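PDB 3OR5: Thiol:disulfide interchange protein, thioredoxin family protein from Chlorobaculum tepidum, which probably catalyses thiol-disulfide exchange as a thioredoxin-fold oxidoreductase, with a likely part in cytochrome c-type biogenesis. Local coordinates for residues A[131-136]-A[140-145]. Numbering follows the deposited sequence.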
loop_
_atom_site.group_PDB
_atom_site.type_symbol
_atom_site.label_atom_id
_atom_site.label_comp_id
_atom_site.label_asym_id
_atom_site.label_seq_id
_atom_site.Cartn_x
_atom_site.Cartn_y
_atom_site.Cartn_z
ATOM N N GLY A 131 3.477 -11.247 2.453
ATOM C CA GLY A 131 3.606 -10.895 3.869
ATOM C C GLY A 131 2.670 -9.736 4.228
ATOM O O GLY A 131 2.157 -9.009 3.365
ATOM N N VAL A 132 2.480 -9.599 5.526
ATOM C CA VAL A 132 1.655 -8.535 6.076
ATOM C C VAL A 132 2.475 -7.742 7.061
ATOM O O VAL A 132 3.101 -8.307 7.968
ATOM C CB VAL A 132 0.363 -9.136 6.753
ATOM C CG1 VAL A 132 -0.468 -7.988 7.184
ATOM C CG2 VAL A 132 -0.435 -10.050 5.761
ATOM N N ILE A 133 2.432 -6.426 6.977
ATOM C CA ILE A 133 3.156 -5.580 7.892
ATOM C C ILE A 133 2.116 -4.969 8.829
ATOM O O ILE A 133 1.216 -4.246 8.416
ATOM C CB ILE A 133 3.870 -4.426 7.142
ATOM C CG1 ILE A 133 4.895 -4.986 6.167
ATOM C CG2 ILE A 133 4.577 -3.481 8.137
ATOM C CD1 ILE A 133 5.415 -3.963 5.195
ATOM N N VAL A 134 2.237 -5.279 10.119
ATOM C CA VAL A 134 1.347 -4.644 11.133
ATOM C C VAL A 134 2.219 -4.029 12.256
ATOM O O VAL A 134 1.746 -3.849 13.379
ATOM C CB VAL A 134 0.407 -5.622 11.804
ATOM C CG1 VAL A 134 -0.634 -6.235 10.813
ATOM C CG2 VAL A 134 1.199 -6.698 12.555
ATOM N N GLY A 135 3.462 -3.734 11.976
ATOM C CA GLY A 135 4.402 -3.105 12.899
ATOM C C GLY A 135 5.241 -2.066 12.170
ATOM O O GLY A 135 5.360 -2.085 10.939
ATOM N N PRO A 136 5.856 -1.126 12.909
ATOM C CA PRO A 136 6.564 -0.062 12.153
ATOM C C PRO A 136 7.763 -0.576 11.406
ATOM O O PRO A 136 8.408 -1.582 11.820
ATOM C CB PRO A 136 7.046 0.875 13.249
ATOM C CG PRO A 136 7.414 -0.154 14.301
ATOM C CD PRO A 136 6.232 -1.147 14.343
ATOM N N ALA A 140 15.076 2.223 5.775
ATOM C CA ALA A 140 15.956 1.197 5.329
ATOM C C ALA A 140 15.250 -0.178 5.277
ATOM O O ALA A 140 15.599 -0.994 4.363
ATOM C CB ALA A 140 17.193 1.109 6.277
ATOM N N ASP A 141 14.325 -0.460 6.224
ATOM C CA ASP A 141 13.555 -1.751 6.193
ATOM C C ASP A 141 12.673 -1.778 4.942
ATOM O O ASP A 141 12.669 -2.782 4.210
ATOM C CB ASP A 141 12.567 -1.928 7.382
ATOM C CG ASP A 141 13.276 -2.104 8.728
ATOM O OD1 ASP A 141 14.424 -2.659 8.700
ATOM O OD2 ASP A 141 12.671 -1.673 9.773
ATOM N N PHE A 142 12.005 -0.659 4.638
ATOM C CA PHE A 142 11.166 -0.707 3.418
ATOM C C PHE A 142 12.059 -0.888 2.202
ATOM O O PHE A 142 11.712 -1.549 1.255
ATOM C CB PHE A 142 10.376 0.610 3.239
ATOM C CG PHE A 142 9.126 0.663 4.002
ATOM C CD1 PHE A 142 8.047 -0.221 3.758
ATOM C CD2 PHE A 142 8.972 1.643 4.987
ATOM C CE1 PHE A 142 6.838 -0.099 4.496
ATOM C CE2 PHE A 142 7.771 1.749 5.722
ATOM C CZ PHE A 142 6.705 0.859 5.488
ATOM N N ASP A 143 13.184 -0.210 2.146
ATOM C CA ASP A 143 14.061 -0.424 1.014
ATOM C C ASP A 143 14.509 -1.870 0.750
ATOM O O ASP A 143 14.500 -2.388 -0.351
ATOM C CB ASP A 143 15.199 0.535 1.272
ATOM C CG ASP A 143 15.889 0.847 0.086
ATOM O OD1 ASP A 143 15.346 1.728 -0.646
ATOM O OD2 ASP A 143 16.913 0.148 -0.095
ATOM N N ARG A 144 14.854 -2.563 1.820
ATOM C CA ARG A 144 15.225 -3.973 1.746
ATOM C C ARG A 144 14.023 -4.859 1.389
ATOM O O ARG A 144 14.142 -5.789 0.687
ATOM C CB ARG A 144 15.805 -4.447 3.085
ATOM C CG ARG A 144 17.125 -3.865 3.508
ATOM C CD ARG A 144 17.828 -4.704 4.611
ATOM N NE ARG A 144 17.884 -6.147 4.318
ATOM C CZ ARG A 144 17.750 -7.117 5.230
ATOM N NH1 ARG A 144 17.565 -6.816 6.539
ATOM N NH2 ARG A 144 17.801 -8.388 4.851
ATOM N N ILE A 145 12.866 -4.508 1.909
ATOM C CA ILE A 145 11.634 -5.275 1.561
ATOM C C ILE A 145 11.371 -5.145 0.076
ATOM O O ILE A 145 11.079 -6.108 -0.619
ATOM C CB ILE A 145 10.418 -4.800 2.385
ATOM C CG1 ILE A 145 10.565 -5.185 3.875
ATOM C CG2 ILE A 145 9.050 -5.340 1.822
ATOM C CD1 ILE A 145 9.708 -4.322 4.758
#
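Ile133, the last residue of the edge strand 129-133, meets Phe142 and Ile145 of helix 139-150 through a single methyl group, an example of a C-terminal helix of the thioredoxin fold meeting an edge strand; across these two segments the contact is apolar. CD1 of Ile133 lies 4.2 Å from CE1 of Phe142, approaching the ring at a slant, and 4.3 Å from CD1 of Ile145. The methyl touches each of the two helix side chains at loose van der Waals distance, and the area buried between the segments is small, 116 Å².

The torsions of Ile133 explain the reach. CG1 stands opposite the carbonyl carbon (chi1 -62°), and an extended chi2 of 168° carries CD1 outward to the helix. On the helix, Phe142 and Ile145 are three residues apart; the side chain of Ile145 leaves the helix toward the strand, whereas that of Phe142 leaves across that direction and reaches Ile133 with the CE1 corner of its ring. The hydrogen bond from Ile145 N to Asp141 O, 2.9 Å long, belongs to the regular helical backbone that fixes this spacing. Asp141 N is hydrogen-bonded to Ser138 OG.

Ile133 is backbone hydrogen-bonded to Ser120 of the antiparallel strand 119-123 and packs on Val122, whereas Phe142 continues onto Met56 and Val59, thereby joining the edge of the central sheet, helix 139-150 and helix 47-63.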